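RV1873 (Mycobacterium tuberculosis, PDB 2JEK) is of unknown function but belongs to the DUF1810 family and folds into a compact all-alpha right-handed superhelix. Local coordinates at residues 6-11 with 62-67; 11-16 with 55-60; 41-46 with 76-81; 46-51 with 136-141; 91-96 with 127-132. All coordinates share one frame; numbering follows the deposited sequence.

Contact 1: 6-11 with 62-67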
# COMPACT_ATOMS: atom_id res chain seq x y z
N ASP A 6 19.42 -9.14 -1.09
CA ASP A 6 17.92 -9.00 -1.00
C ASP A 6 17.38 -9.86 0.15
O ASP A 6 16.59 -10.78 -0.09
CB ASP A 6 17.27 -9.39 -2.33
CG ASP A 6 15.77 -9.07 -2.39
OD1 ASP A 6 15.31 -8.22 -1.60
OD2 ASP A 6 15.07 -9.69 -3.22
N PRO A 7 17.77 -9.54 1.40
CA PRO A 7 17.40 -10.37 2.55
C PRO A 7 15.89 -10.50 2.78
O PRO A 7 15.42 -11.50 3.34
CB PRO A 7 18.06 -9.66 3.74
CG PRO A 7 18.29 -8.28 3.29
CD PRO A 7 18.57 -8.38 1.82
N PHE A 8 15.12 -9.49 2.36
CA PHE A 8 13.66 -9.53 2.53
C PHE A 8 12.91 -10.08 1.32
O PHE A 8 11.68 -10.10 1.32
CB PHE A 8 13.12 -8.14 2.87
CG PHE A 8 13.58 -7.62 4.20
CD1 PHE A 8 13.04 -8.12 5.38
CD2 PHE A 8 14.53 -6.61 4.27
CE1 PHE A 8 13.45 -7.62 6.62
CE2 PHE A 8 14.96 -6.11 5.51
CZ PHE A 8 14.41 -6.62 6.67
N ASP A 9 13.63 -10.54 0.29
CA ASP A 9 12.98 -11.04 -0.93
C ASP A 9 12.04 -9.98 -1.54
O ASP A 9 10.91 -10.27 -1.95
CB ASP A 9 12.25 -12.37 -0.65
CG ASP A 9 11.74 -13.04 -1.91
OD1 ASP A 9 12.32 -12.82 -3.00
OD2 ASP A 9 10.75 -13.80 -1.81
N LEU A 10 12.52 -8.74 -1.59
CA LEU A 10 11.75 -7.65 -2.19
C LEU A 10 11.57 -7.88 -3.68
O LEU A 10 10.65 -7.35 -4.29
CB LEU A 10 12.41 -6.28 -1.95
CG LEU A 10 12.48 -5.86 -0.48
CD1 LEU A 10 13.24 -4.54 -0.39
CD2 LEU A 10 11.10 -5.74 0.18
N LYS A 11 12.44 -8.70 -4.27
CA LYS A 11 12.28 -9.02 -5.68
C LYS A 11 10.89 -9.61 -5.99
O LYS A 11 10.39 -9.43 -7.10
CB LYS A 11 13.42 -9.92 -6.19
CG LYS A 11 13.38 -11.36 -5.72
CD LYS A 11 14.47 -12.19 -6.39
CE LYS A 11 14.56 -13.58 -5.79
NZ LYS A 11 13.39 -14.44 -6.07
N LEU A 62 8.15 -4.12 10.38
CA LEU A 62 8.45 -2.73 10.06
C LEU A 62 9.79 -2.59 9.30
O LEU A 62 9.91 -1.74 8.41
CB LEU A 62 8.45 -1.83 11.31
CG LEU A 62 8.31 -0.33 11.00
CD1 LEU A 62 6.89 -0.01 10.51
CD2 LEU A 62 8.69 0.54 12.18
N GLU A 63 10.77 -3.42 9.66
CA GLU A 63 12.08 -3.39 9.01
C GLU A 63 11.96 -3.73 7.52
O GLU A 63 12.61 -3.10 6.68
CB GLU A 63 13.08 -4.33 9.70
CG GLU A 63 13.56 -3.87 11.08
CD GLU A 63 12.55 -4.08 12.21
OE1 GLU A 63 11.54 -4.81 12.05
OE2 GLU A 63 12.77 -3.51 13.30
N GLU A 64 11.09 -4.69 7.19
CA GLU A 64 10.86 -4.98 5.77
C GLU A 64 10.18 -3.79 5.06
O GLU A 64 10.54 -3.46 3.94
CB GLU A 64 10.07 -6.27 5.57
CG GLU A 64 9.82 -6.54 4.09
CD GLU A 64 9.19 -7.88 3.77
OE1 GLU A 64 8.94 -8.71 4.68
OE2 GLU A 64 8.93 -8.12 2.57
N ALA A 65 9.23 -3.15 5.74
CA ALA A 65 8.58 -1.96 5.16
C ALA A 65 9.61 -0.87 4.88
O ALA A 65 9.56 -0.19 3.85
CB ALA A 65 7.47 -1.44 6.08
N GLN A 66 10.55 -0.72 5.80
CA GLN A 66 11.61 0.28 5.63
C GLN A 66 12.52 -0.06 4.45
O GLN A 66 12.87 0.81 3.65
CB GLN A 66 12.40 0.44 6.92
CG GLN A 66 11.55 1.06 8.01
CD GLN A 66 12.25 1.20 9.34
OE1 GLN A 66 13.19 0.46 9.66
NE2 GLN A 66 11.77 2.15 10.15
N ALA A 67 12.87 -1.33 4.34
CA ALA A 67 13.64 -1.80 3.18
C ALA A 67 12.89 -1.59 1.86
O ALA A 67 13.47 -1.24 0.83
CB ALA A 67 14.02 -3.25 3.35
O HOH W 1 10.29 -11.01 3.53
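E64 OE1 is held by two partners: a water donates to it at 2.9 Å, and S60 OG hydrogen-bonds to it from just before the helix. The same water, at 2.8 Å from F8 O, donates to that carbonyl too, so it links the loop backbone to the carboxylate. The other oxygen, E64 OE2, forms a salt bridge with R12. With CG anti to the backbone N (chi1 179°) and the chain extended beyond it, E64 runs alongside the F8 ring in the opposite sense, its carboxylate plane 22° from that of the ring. Its CA lies over the centre of the ring face, a CH-pi contact of 3.8 Å from E64 CA to the F8 centroid. Farther round, F8 CD2 meets A67 CB at 3.5 Å. L10 reaches the same methyl with CD1, while its CD2 passes the carboxylate. The loop keeps its shape through D6, whose OD1 accepts from L10 N at 2.8 Å and whose OD2 accepts from K11 N at 3.0 Å. The contact lays the N-terminal loop, just ahead of helix 11-17, against helix 62-70, whose A65 turns away from the loop to pack on helix 101-115.

Contact 2: 11-16 with 55-60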
# COMPACT_ATOMS: atom_id res chain seq x y z
N LYS A 11 12.44 -8.70 -4.27
CA LYS A 11 12.28 -9.02 -5.68
C LYS A 11 10.89 -9.61 -5.99
O LYS A 11 10.39 -9.43 -7.10
CB LYS A 11 13.42 -9.92 -6.19
CG LYS A 11 13.38 -11.36 -5.72
CD LYS A 11 14.47 -12.19 -6.39
CE LYS A 11 14.56 -13.58 -5.79
NZ LYS A 11 13.39 -14.44 -6.07
N ARG A 12 10.26 -10.27 -5.02
CA ARG A 12 8.92 -10.82 -5.24
C ARG A 12 7.95 -9.72 -5.67
O ARG A 12 7.08 -9.94 -6.52
CB ARG A 12 8.42 -11.60 -4.01
CG ARG A 12 7.87 -10.79 -2.82
CD ARG A 12 7.65 -11.75 -1.66
NE ARG A 12 7.04 -11.15 -0.47
CZ ARG A 12 7.70 -10.40 0.42
NH1 ARG A 12 8.97 -10.10 0.24
NH2 ARG A 12 7.07 -9.91 1.49
N PHE A 13 8.11 -8.52 -5.11
CA PHE A 13 7.24 -7.41 -5.47
C PHE A 13 7.59 -6.87 -6.86
O PHE A 13 6.70 -6.57 -7.65
CB PHE A 13 7.30 -6.28 -4.44
CG PHE A 13 6.77 -6.67 -3.08
CD1 PHE A 13 5.40 -6.74 -2.85
CD2 PHE A 13 7.65 -6.90 -2.03
CE1 PHE A 13 4.93 -7.08 -1.59
CE2 PHE A 13 7.20 -7.23 -0.77
CZ PHE A 13 5.83 -7.31 -0.55
N VAL A 14 8.88 -6.77 -7.15
CA VAL A 14 9.31 -6.27 -8.45
C VAL A 14 8.74 -7.15 -9.57
O VAL A 14 8.20 -6.64 -10.54
CB VAL A 14 10.85 -6.19 -8.57
CG1 VAL A 14 11.29 -5.83 -9.99
CG2 VAL A 14 11.42 -5.20 -7.55
N TYR A 15 8.84 -8.47 -9.41
CA TYR A 15 8.40 -9.38 -10.45
C TYR A 15 6.88 -9.49 -10.55
O TYR A 15 6.36 -9.70 -11.64
CB TYR A 15 9.04 -10.77 -10.29
CG TYR A 15 10.55 -10.77 -10.23
CD1 TYR A 15 11.31 -9.95 -11.05
CD2 TYR A 15 11.22 -11.62 -9.36
CE1 TYR A 15 12.70 -9.95 -10.99
CE2 TYR A 15 12.61 -11.65 -9.31
CZ TYR A 15 13.34 -10.82 -10.13
OH TYR A 15 14.71 -10.82 -10.09
N ALA A 16 6.18 -9.37 -9.43
CA ALA A 16 4.71 -9.35 -9.44
C ALA A 16 4.20 -8.09 -10.13
O ALA A 16 3.23 -8.12 -10.88
CB ALA A 16 4.14 -9.43 -8.02
N VAL A 55 -0.72 -13.64 2.12
CA VAL A 55 0.41 -14.05 2.95
C VAL A 55 1.74 -13.85 2.22
O VAL A 55 2.66 -13.24 2.75
CB VAL A 55 0.26 -15.51 3.46
CG1 VAL A 55 1.47 -15.94 4.27
CG2 VAL A 55 -1.01 -15.63 4.32
N ARG A 56 1.82 -14.35 0.99
CA ARG A 56 3.03 -14.24 0.15
C ARG A 56 3.52 -12.80 0.05
O ARG A 56 4.71 -12.51 0.23
CB ARG A 56 2.69 -14.79 -1.24
CG ARG A 56 3.82 -14.91 -2.22
CD ARG A 56 3.33 -15.71 -3.43
NE ARG A 56 2.67 -16.95 -3.02
CZ ARG A 56 1.46 -17.35 -3.41
NH1 ARG A 56 0.74 -16.65 -4.27
NH2 ARG A 56 0.97 -18.49 -2.95
N TYR A 57 2.59 -11.90 -0.24
CA TYR A 57 2.92 -10.49 -0.49
C TYR A 57 2.79 -9.62 0.76
O TYR A 57 2.97 -8.40 0.70
CB TYR A 57 2.10 -9.93 -1.67
CG TYR A 57 2.52 -10.62 -2.96
CD1 TYR A 57 3.80 -10.42 -3.48
CD2 TYR A 57 1.65 -11.48 -3.63
CE1 TYR A 57 4.22 -11.07 -4.65
CE2 TYR A 57 2.05 -12.13 -4.80
CZ TYR A 57 3.33 -11.91 -5.30
OH TYR A 57 3.74 -12.54 -6.46
N GLY A 58 2.51 -10.27 1.89
CA GLY A 58 2.48 -9.60 3.17
C GLY A 58 3.87 -9.13 3.57
O GLY A 58 4.88 -9.80 3.28
N ILE A 59 3.93 -7.97 4.21
CA ILE A 59 5.19 -7.41 4.73
C ILE A 59 5.44 -8.03 6.09
O ILE A 59 4.54 -8.04 6.94
CB ILE A 59 5.09 -5.87 4.82
CG1 ILE A 59 4.89 -5.27 3.43
CG2 ILE A 59 6.31 -5.25 5.55
CD1 ILE A 59 6.15 -5.22 2.56
N SER A 60 6.65 -8.55 6.31
CA SER A 60 6.92 -9.35 7.51
C SER A 60 7.03 -8.51 8.79
O SER A 60 6.73 -8.99 9.88
CB SER A 60 8.19 -10.18 7.34
OG SER A 60 9.33 -9.36 7.18
O HOH W 2 6.35 -12.60 -7.05
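R12 passes Y57 in the opposite sense and touches it with its aliphatic part, R12 CG lying 4.1 Å from Y57 CE1; the guanidinium lies beyond the ring, its plane only 6° from that of the ring. CG stands between the backbone N and the carbonyl carbon (chi1 78°), and the chain, extended from there to NE, carries the group to the backbone: R12 NE donates to R56 O at 2.8 Å, and R12 NH2 to G58 O, also at 2.8 Å. The second bond is bent, its donor above the carbonyl plane. F13 CE2 sits over one guanidinium face, and NH1 and NH2 have further partners in D9 O and the E64 carboxylate, so its position and rotation are fixed from several directions. The F13 ring is oblique to that of Y57, planes at 51°, and turns its edge to Y57 O, 3.3 Å from F13 CE1. I59 crosses F13 at about a right angle, its CD1 3.8 Å from F13 CZ. A16 CB touches Y57 CE1 at 3.7 Å, and a water joins Y57 OH to R12 O. Helix 11-17 is thereby fastened to the turn leaving helix 52-56, with F40 of helix 38-41 edge-to-face on Y57 and Y68 of helix 62-70 on F13.

Contact 3: 41-46 with 76-81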
# COMPACT_ATOMS: atom_id res chain seq x y z
N VAL A 41 1.01 -3.99 -4.81
CA VAL A 41 1.10 -2.56 -5.16
C VAL A 41 0.97 -1.68 -3.90
O VAL A 41 1.71 -0.70 -3.75
CB VAL A 41 0.02 -2.17 -6.22
CG1 VAL A 41 -0.05 -0.65 -6.44
CG2 VAL A 41 0.31 -2.87 -7.54
N PHE A 42 0.03 -2.03 -3.01
CA PHE A 42 -0.13 -1.34 -1.74
C PHE A 42 0.02 -2.39 -0.65
O PHE A 42 -0.97 -2.86 -0.08
CB PHE A 42 -1.50 -0.66 -1.66
CG PHE A 42 -1.62 0.58 -2.51
CD1 PHE A 42 -0.93 1.74 -2.17
CD2 PHE A 42 -2.43 0.58 -3.64
CE1 PHE A 42 -1.06 2.90 -2.93
CE2 PHE A 42 -2.56 1.75 -4.41
CZ PHE A 42 -1.87 2.89 -4.06
N PRO A 43 1.27 -2.78 -0.35
CA PRO A 43 1.45 -3.90 0.55
C PRO A 43 1.02 -3.61 1.98
O PRO A 43 1.10 -2.47 2.45
CB PRO A 43 2.96 -4.17 0.49
CG PRO A 43 3.40 -3.53 -0.82
CD PRO A 43 2.56 -2.29 -0.87
N GLN A 44 0.58 -4.66 2.66
CA GLN A 44 0.15 -4.56 4.05
C GLN A 44 0.87 -5.63 4.87
O GLN A 44 1.47 -6.56 4.32
CB GLN A 44 -1.36 -4.73 4.17
CG GLN A 44 -1.85 -6.14 3.82
CD GLN A 44 -3.34 -6.30 3.92
OE1 GLN A 44 -3.85 -7.38 4.19
NE2 GLN A 44 -4.06 -5.21 3.69
N LEU A 45 0.80 -5.51 6.20
CA LEU A 45 1.46 -6.48 7.07
C LEU A 45 0.93 -7.88 6.87
O LEU A 45 -0.27 -8.10 6.73
CB LEU A 45 1.31 -6.12 8.54
CG LEU A 45 2.23 -5.03 9.08
CD1 LEU A 45 1.92 -4.79 10.56
CD2 LEU A 45 3.69 -5.39 8.91
N ARG A 46 1.85 -8.84 6.87
CA ARG A 46 1.51 -10.24 6.85
C ARG A 46 0.72 -10.53 8.13
O ARG A 46 1.02 -9.96 9.18
CB ARG A 46 2.79 -11.07 6.79
CG ARG A 46 2.56 -12.57 6.80
CD ARG A 46 3.84 -13.31 6.47
NE ARG A 46 4.23 -13.14 5.07
CZ ARG A 46 5.48 -13.03 4.64
NH1 ARG A 46 6.49 -13.03 5.51
NH2 ARG A 46 5.73 -12.90 3.34
N PRO A 76 9.91 4.50 -4.82
CA PRO A 76 9.34 5.51 -5.71
C PRO A 76 7.98 5.12 -6.29
O PRO A 76 7.10 5.98 -6.43
CB PRO A 76 10.39 5.66 -6.81
CG PRO A 76 11.66 5.36 -6.08
CD PRO A 76 11.31 4.19 -5.19
N ARG A 77 7.80 3.85 -6.63
CA ARG A 77 6.51 3.40 -7.17
C ARG A 77 5.39 3.56 -6.13
O ARG A 77 4.28 3.96 -6.47
CB ARG A 77 6.59 1.96 -7.67
CG ARG A 77 7.22 1.83 -9.03
CD ARG A 77 7.15 0.40 -9.51
NE ARG A 77 7.70 0.30 -10.85
CZ ARG A 77 7.79 -0.83 -11.53
NH1 ARG A 77 7.37 -1.97 -11.01
NH2 ARG A 77 8.30 -0.81 -12.75
N LEU A 78 5.67 3.22 -4.88
CA LEU A 78 4.66 3.36 -3.83
C LEU A 78 4.26 4.81 -3.63
O LEU A 78 3.08 5.13 -3.44
CB LEU A 78 5.14 2.71 -2.53
CG LEU A 78 4.14 2.76 -1.37
CD1 LEU A 78 2.85 2.02 -1.71
CD2 LEU A 78 4.73 2.19 -0.10
N HIS A 79 5.24 5.72 -3.68
CA HIS A 79 4.92 7.13 -3.59
C HIS A 79 4.15 7.59 -4.83
O HIS A 79 3.21 8.40 -4.73
CB HIS A 79 6.19 7.97 -3.42
CG HIS A 79 6.83 7.83 -2.08
ND1 HIS A 79 6.32 8.42 -0.95
CD2 HIS A 79 7.97 7.20 -1.70
CE1 HIS A 79 7.11 8.15 0.08
NE2 HIS A 79 8.12 7.41 -0.35
N GLU A 80 4.53 7.08 -6.00
CA GLU A 80 3.78 7.40 -7.22
C GLU A 80 2.32 7.00 -7.09
O GLU A 80 1.42 7.78 -7.38
CB GLU A 80 4.41 6.72 -8.45
CG GLU A 80 3.49 6.68 -9.67
CD GLU A 80 4.19 6.20 -10.92
OE1 GLU A 80 4.96 5.21 -10.84
OE2 GLU A 80 3.95 6.79 -11.99
N CYS A 81 2.09 5.77 -6.62
CA CYS A 81 0.73 5.24 -6.56
C CYS A 81 -0.07 5.96 -5.50
O CYS A 81 -1.24 6.25 -5.71
CB CYS A 81 0.78 3.74 -6.28
SG CYS A 81 1.37 2.77 -7.70
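F42 reaches helix 74-87 with one side of its ring. CB leaves the loop backbone across the line to the helix, and with CG anti to the carbonyl carbon (chi1 -74°) the ring then swings nearer. CD1 is the first atom to touch, 3.8 Å from L78 CD1; the two side chains cross at a slant. Next along the rim, CE1 approaches C81 CB at 3.9 Å. At the tip CZ comes closer still, 3.6 Å from C81 CB, and C81 O lies at the ring edge, in its plane. The sulfur makes a looser, oblique sulfur-aromatic contact, C81 SG standing 5.5 Å from the F42 centroid. C81 SG also meets V41 CG1 at 3.9 Å, so V41 and F42 both pack on this cysteine. L78 CD1 is shared in a similar way: besides the ring it touches V41 O at 3.6 Å and, more distantly, P43 CD. All five touching residues are buried, and the contact is almost wholly apolar. It lies close to the centre of the chain, where the loop after helix 38-41 meets helix 74-87; helix 21-29 adds V24 and L28, helix 62-70 adds Y68, and helix 101-115 packs L105 and S108 against F42.

Contact 4: 46-51 with 136-141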
# COMPACT_ATOMS: atom_id res chain seq x y z
N ARG A 46 1.85 -8.84 6.87
CA ARG A 46 1.51 -10.24 6.85
C ARG A 46 0.72 -10.53 8.13
O ARG A 46 1.02 -9.96 9.18
CB ARG A 46 2.79 -11.07 6.79
CG ARG A 46 2.56 -12.57 6.80
CD ARG A 46 3.84 -13.31 6.47
NE ARG A 46 4.23 -13.14 5.07
CZ ARG A 46 5.48 -13.03 4.64
NH1 ARG A 46 6.49 -13.03 5.51
NH2 ARG A 46 5.73 -12.90 3.34
N GLY A 47 -0.29 -11.37 8.03
CA GLY A 47 -1.10 -11.70 9.20
C GLY A 47 -2.44 -10.99 9.16
O GLY A 47 -3.37 -11.38 9.86
N LEU A 48 -2.54 -9.94 8.36
CA LEU A 48 -3.83 -9.26 8.18
C LEU A 48 -4.80 -10.00 7.25
O LEU A 48 -6.00 -10.01 7.50
CB LEU A 48 -3.64 -7.82 7.69
CG LEU A 48 -2.92 -6.90 8.68
CD1 LEU A 48 -2.65 -5.55 8.01
CD2 LEU A 48 -3.74 -6.72 9.96
N GLY A 49 -4.27 -10.57 6.17
CA GLY A 49 -5.07 -11.39 5.26
C GLY A 49 -4.57 -12.81 5.36
O GLY A 49 -3.42 -13.04 5.72
N SER A 50 -5.42 -13.78 5.04
CA SER A 50 -5.03 -15.18 5.23
C SER A 50 -4.90 -15.98 3.94
O SER A 50 -4.42 -17.12 3.99
CB SER A 50 -5.98 -15.88 6.21
OG SER A 50 -7.30 -15.90 5.72
N SER A 51 -5.29 -15.42 2.80
CA SER A 51 -5.15 -16.12 1.52
C SER A 51 -3.66 -16.29 1.19
O SER A 51 -2.85 -15.45 1.59
CB SER A 51 -5.86 -15.37 0.40
OG SER A 51 -5.16 -14.17 0.10
N ARG A 136 -6.56 -0.18 12.65
CA ARG A 136 -6.45 -0.63 14.03
C ARG A 136 -5.53 -1.84 14.21
O ARG A 136 -4.67 -1.85 15.07
CB ARG A 136 -7.86 -0.96 14.53
CG ARG A 136 -7.90 -1.46 15.96
CD ARG A 136 -9.33 -1.70 16.42
NE ARG A 136 -10.21 -0.55 16.17
CZ ARG A 136 -10.12 0.64 16.77
NH1 ARG A 136 -9.18 0.89 17.68
NH2 ARG A 136 -10.98 1.60 16.45
N ARG A 137 -5.74 -2.84 13.36
CA ARG A 137 -4.99 -4.09 13.46
C ARG A 137 -3.51 -3.88 13.13
O ARG A 137 -2.65 -4.50 13.75
CB ARG A 137 -5.63 -5.16 12.57
CG ARG A 137 -7.03 -5.60 13.04
CD ARG A 137 -7.73 -6.43 11.99
NE ARG A 137 -7.23 -7.80 11.94
CZ ARG A 137 -7.10 -8.52 10.83
NH1 ARG A 137 -7.42 -8.01 9.64
NH2 ARG A 137 -6.63 -9.76 10.90
N THR A 138 -3.22 -3.00 12.18
CA THR A 138 -1.82 -2.69 11.84
C THR A 138 -1.10 -2.00 13.00
O THR A 138 0.04 -2.34 13.34
CB THR A 138 -1.74 -1.82 10.57
OG1 THR A 138 -2.23 -2.57 9.45
CG2 THR A 138 -0.30 -1.41 10.28
N VAL A 139 -1.74 -1.00 13.59
CA VAL A 139 -1.14 -0.29 14.72
C VAL A 139 -0.84 -1.26 15.86
O VAL A 139 0.24 -1.19 16.47
CB VAL A 139 -2.02 0.90 15.21
CG1 VAL A 139 -1.42 1.57 16.45
CG2 VAL A 139 -2.21 1.93 14.10
N ALA A 140 -1.76 -2.18 16.11
CA ALA A 140 -1.57 -3.18 17.17
C ALA A 140 -0.38 -4.09 16.88
O ALA A 140 0.45 -4.32 17.76
CB ALA A 140 -2.84 -3.99 17.38
N LEU A 141 -0.30 -4.61 15.65
CA LEU A 141 0.79 -5.50 15.26
C LEU A 141 2.15 -4.81 15.29
O LEU A 141 3.18 -5.47 15.44
CB LEU A 141 0.56 -6.08 13.85
CG LEU A 141 -0.46 -7.20 13.65
CD1 LEU A 141 -0.74 -7.39 12.16
CD2 LEU A 141 0.04 -8.52 14.26
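The backbones come nearest at L48 and R137, whose CA atoms lie 7.5 Å apart, just after G47, whose positive phi of 104° suits glycine. L48 puts its two methyls on different partners. CD2 lies over the centre of the R137 guanidinium face and also touches the base of that side chain, 3.6 Å from R137 CB. L141 CD1 meets the same methyl at 3.8 Å from L48 CD2. The other branch, L48 CD1, points to T138 OG1, 3.3 Å away, a hydroxyl that is hydrogen-bonded to D135. R137 bends at its third torsion (chi3 77°), which folds the guanidinium back over the leucine and brings it to the loop backbone. There R137 NH1 donates to L48 O at 3.3 Å, in the carbonyl plane and on a lone pair, while NH2 gives the same oxygen a weak bond. One residue thus supplies both the methyl beneath the arginine and the carbonyl that accepts from it. Being long, the NH1 bond is probably of modest strength at this exposed edge of the protein; apolar contact through L48 joins it in linking the loop before helix 52-56 to helix 136-143.

Contact 5: 91-96 with 127-132. With SO4 (sulfate ion), chain B.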
# COMPACT_ATOMS: atom_id res chain seq x y z
N ARG A 91 -14.24 11.82 -5.54
CA ARG A 91 -14.58 10.42 -5.30
C ARG A 91 -14.19 9.98 -3.90
O ARG A 91 -13.11 10.32 -3.41
CB ARG A 91 -13.92 9.52 -6.34
CG ARG A 91 -14.48 9.66 -7.74
CD ARG A 91 -13.93 8.57 -8.64
NE ARG A 91 -14.06 8.92 -10.05
CZ ARG A 91 -13.88 8.07 -11.06
NH1 ARG A 91 -13.57 6.80 -10.81
NH2 ARG A 91 -14.02 8.48 -12.31
N SER A 92 -15.07 9.22 -3.25
CA SER A 92 -14.75 8.60 -1.98
C SER A 92 -13.81 7.44 -2.27
O SER A 92 -13.72 6.96 -3.40
CB SER A 92 -16.00 8.10 -1.27
OG SER A 92 -16.54 6.97 -1.95
N ILE A 93 -13.11 6.98 -1.24
CA ILE A 93 -12.12 5.95 -1.47
C ILE A 93 -12.76 4.65 -1.96
O ILE A 93 -12.15 3.91 -2.72
CB ILE A 93 -11.23 5.74 -0.22
CG1 ILE A 93 -9.89 5.07 -0.61
CG2 ILE A 93 -11.98 4.99 0.86
CD1 ILE A 93 -9.03 5.87 -1.59
N GLU A 94 -14.01 4.40 -1.55
CA GLU A 94 -14.72 3.18 -1.96
C GLU A 94 -15.15 3.22 -3.42
O GLU A 94 -15.45 2.18 -4.02
CB GLU A 94 -15.93 2.90 -1.06
CG GLU A 94 -15.60 2.74 0.41
CD GLU A 94 -15.76 4.03 1.21
OE1 GLU A 94 -15.69 5.14 0.62
OE2 GLU A 94 -15.95 3.94 2.44
N GLU A 95 -15.16 4.42 -4.00
CA GLU A 95 -15.41 4.57 -5.42
C GLU A 95 -14.16 4.31 -6.26
O GLU A 95 -14.25 3.92 -7.42
CB GLU A 95 -15.98 5.97 -5.71
CG GLU A 95 -17.42 6.11 -5.20
CD GLU A 95 -17.98 7.51 -5.34
OE1 GLU A 95 -17.36 8.48 -4.87
OE2 GLU A 95 -19.10 7.63 -5.89
N ILE A 96 -12.98 4.50 -5.65
CA ILE A 96 -11.72 4.26 -6.34
C ILE A 96 -11.28 2.80 -6.14
O ILE A 96 -10.85 2.13 -7.09
CB ILE A 96 -10.60 5.22 -5.84
CG1 ILE A 96 -11.03 6.69 -5.98
CG2 ILE A 96 -9.29 4.97 -6.60
CD1 ILE A 96 -10.16 7.68 -5.22
N ALA A 127 -5.66 11.21 5.79
CA ALA A 127 -6.38 12.43 6.17
C ALA A 127 -7.52 12.71 5.20
O ALA A 127 -8.63 13.07 5.60
CB ALA A 127 -5.42 13.62 6.25
N LYS A 128 -7.25 12.55 3.90
CA LYS A 128 -8.22 12.91 2.88
C LYS A 128 -9.37 11.91 2.80
O LYS A 128 -10.54 12.29 2.63
CB LYS A 128 -7.54 13.02 1.50
CG LYS A 128 -8.52 13.34 0.37
CD LYS A 128 -7.80 13.73 -0.89
CE LYS A 128 -8.77 13.88 -2.06
NZ LYS A 128 -8.10 14.39 -3.28
N TYR A 129 -9.03 10.64 2.92
CA TYR A 129 -9.97 9.57 2.59
C TYR A 129 -10.49 8.74 3.75
O TYR A 129 -11.50 8.04 3.59
CB TYR A 129 -9.32 8.62 1.58
CG TYR A 129 -9.15 9.21 0.22
CD1 TYR A 129 -10.25 9.39 -0.62
CD2 TYR A 129 -7.88 9.53 -0.25
CE1 TYR A 129 -10.09 9.91 -1.89
CE2 TYR A 129 -7.70 10.05 -1.53
CZ TYR A 129 -8.82 10.24 -2.35
OH TYR A 129 -8.64 10.74 -3.61
N TYR A 130 -9.81 8.80 4.90
CA TYR A 130 -10.16 7.95 6.05
C TYR A 130 -10.34 8.77 7.32
O TYR A 130 -10.20 8.25 8.42
CB TYR A 130 -9.09 6.87 6.29
CG TYR A 130 -8.96 5.88 5.14
CD1 TYR A 130 -9.74 4.73 5.10
CD2 TYR A 130 -8.09 6.13 4.09
CE1 TYR A 130 -9.63 3.83 4.03
CE2 TYR A 130 -7.98 5.26 3.01
CZ TYR A 130 -8.74 4.10 2.99
OH TYR A 130 -8.60 3.27 1.91
N GLY A 131 -10.61 10.06 7.16
CA GLY A 131 -10.83 10.96 8.30
C GLY A 131 -9.65 11.04 9.27
O GLY A 131 -9.82 11.30 10.46
N GLY A 132 -8.43 10.81 8.75
CA GLY A 132 -7.23 10.82 9.57
C GLY A 132 -7.02 9.57 10.39
O GLY A 132 -6.09 9.50 11.20
S SO4 B . -6.93 17.75 -2.75
O1 SO4 B . -7.11 19.15 -3.10
O2 SO4 B . -8.22 17.14 -2.44
O3 SO4 B . -6.02 17.63 -1.61
O4 SO4 B . -6.37 17.06 -3.91
O HOH W 3 -11.44 11.99 -4.56
O HOH W 4 -13.19 8.35 1.42
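The Y129 ring is sandwiched between two aliphatic side chains, one from each segment: K128 CG lies over the centre of one face, and I93 CD1 over the opposite face, offset toward the rim. The isoleucine side is a CH-pi contact, 3.9 Å from I93 CD1 to the Y129 centroid. With CG1 anti to the backbone N (chi1 -158°), I93 crosses both tyrosines at about a right angle; its CG1 lies 3.4 Å from Y130 OH, a hydroxyl hydrogen-bonded to D102 O. Round the rim of Y129, R91 O sits in the ring plane at 3.4 Å from Y129 CE1, and I96 CD1 touches near the hydroxyl. Two waters join the backbones and the ring. One accepts from R91 N and donates to Y129 OH, which is also hydrogen-bonded to V85 O; the other accepts from I93 N and donates to Y129 O at 2.8 Å. K128 continues past the ring fully extended, and its NZ donates to sulfate O2 at 2.9 Å and to the carbonyls of N86 and V88. The sulfate, probably from the crystallisation liquor, is also bound by Q89; no role for the site is known. Across the contact, apolar packing on Y129 and Y130 supplies the direct touch between side chains, while the two waters bridge the polar groups.

Overall arrangement
Contacts 1 and 2 are neighbours, centres about 9 Å apart; they share K11 and are joined by the R12-E64 salt bridge. R46, common to contacts 3 and 4, ties their loop to contact 2 through the backbone around V55 and I59. Contact 3 lies nearest the middle of the chain, about 4 Å from its centre, and the others lie farther out. Along the sequence contact 3 interleaves with contacts 1, 2 and 4, whereas contact 5 follows the first three in series and falls between the two segments of contact 4. It sits about 28 Å from contact 1, centre to centre, across the chain's centre. Early and late helices are thus drawn into one compact superhelical domain.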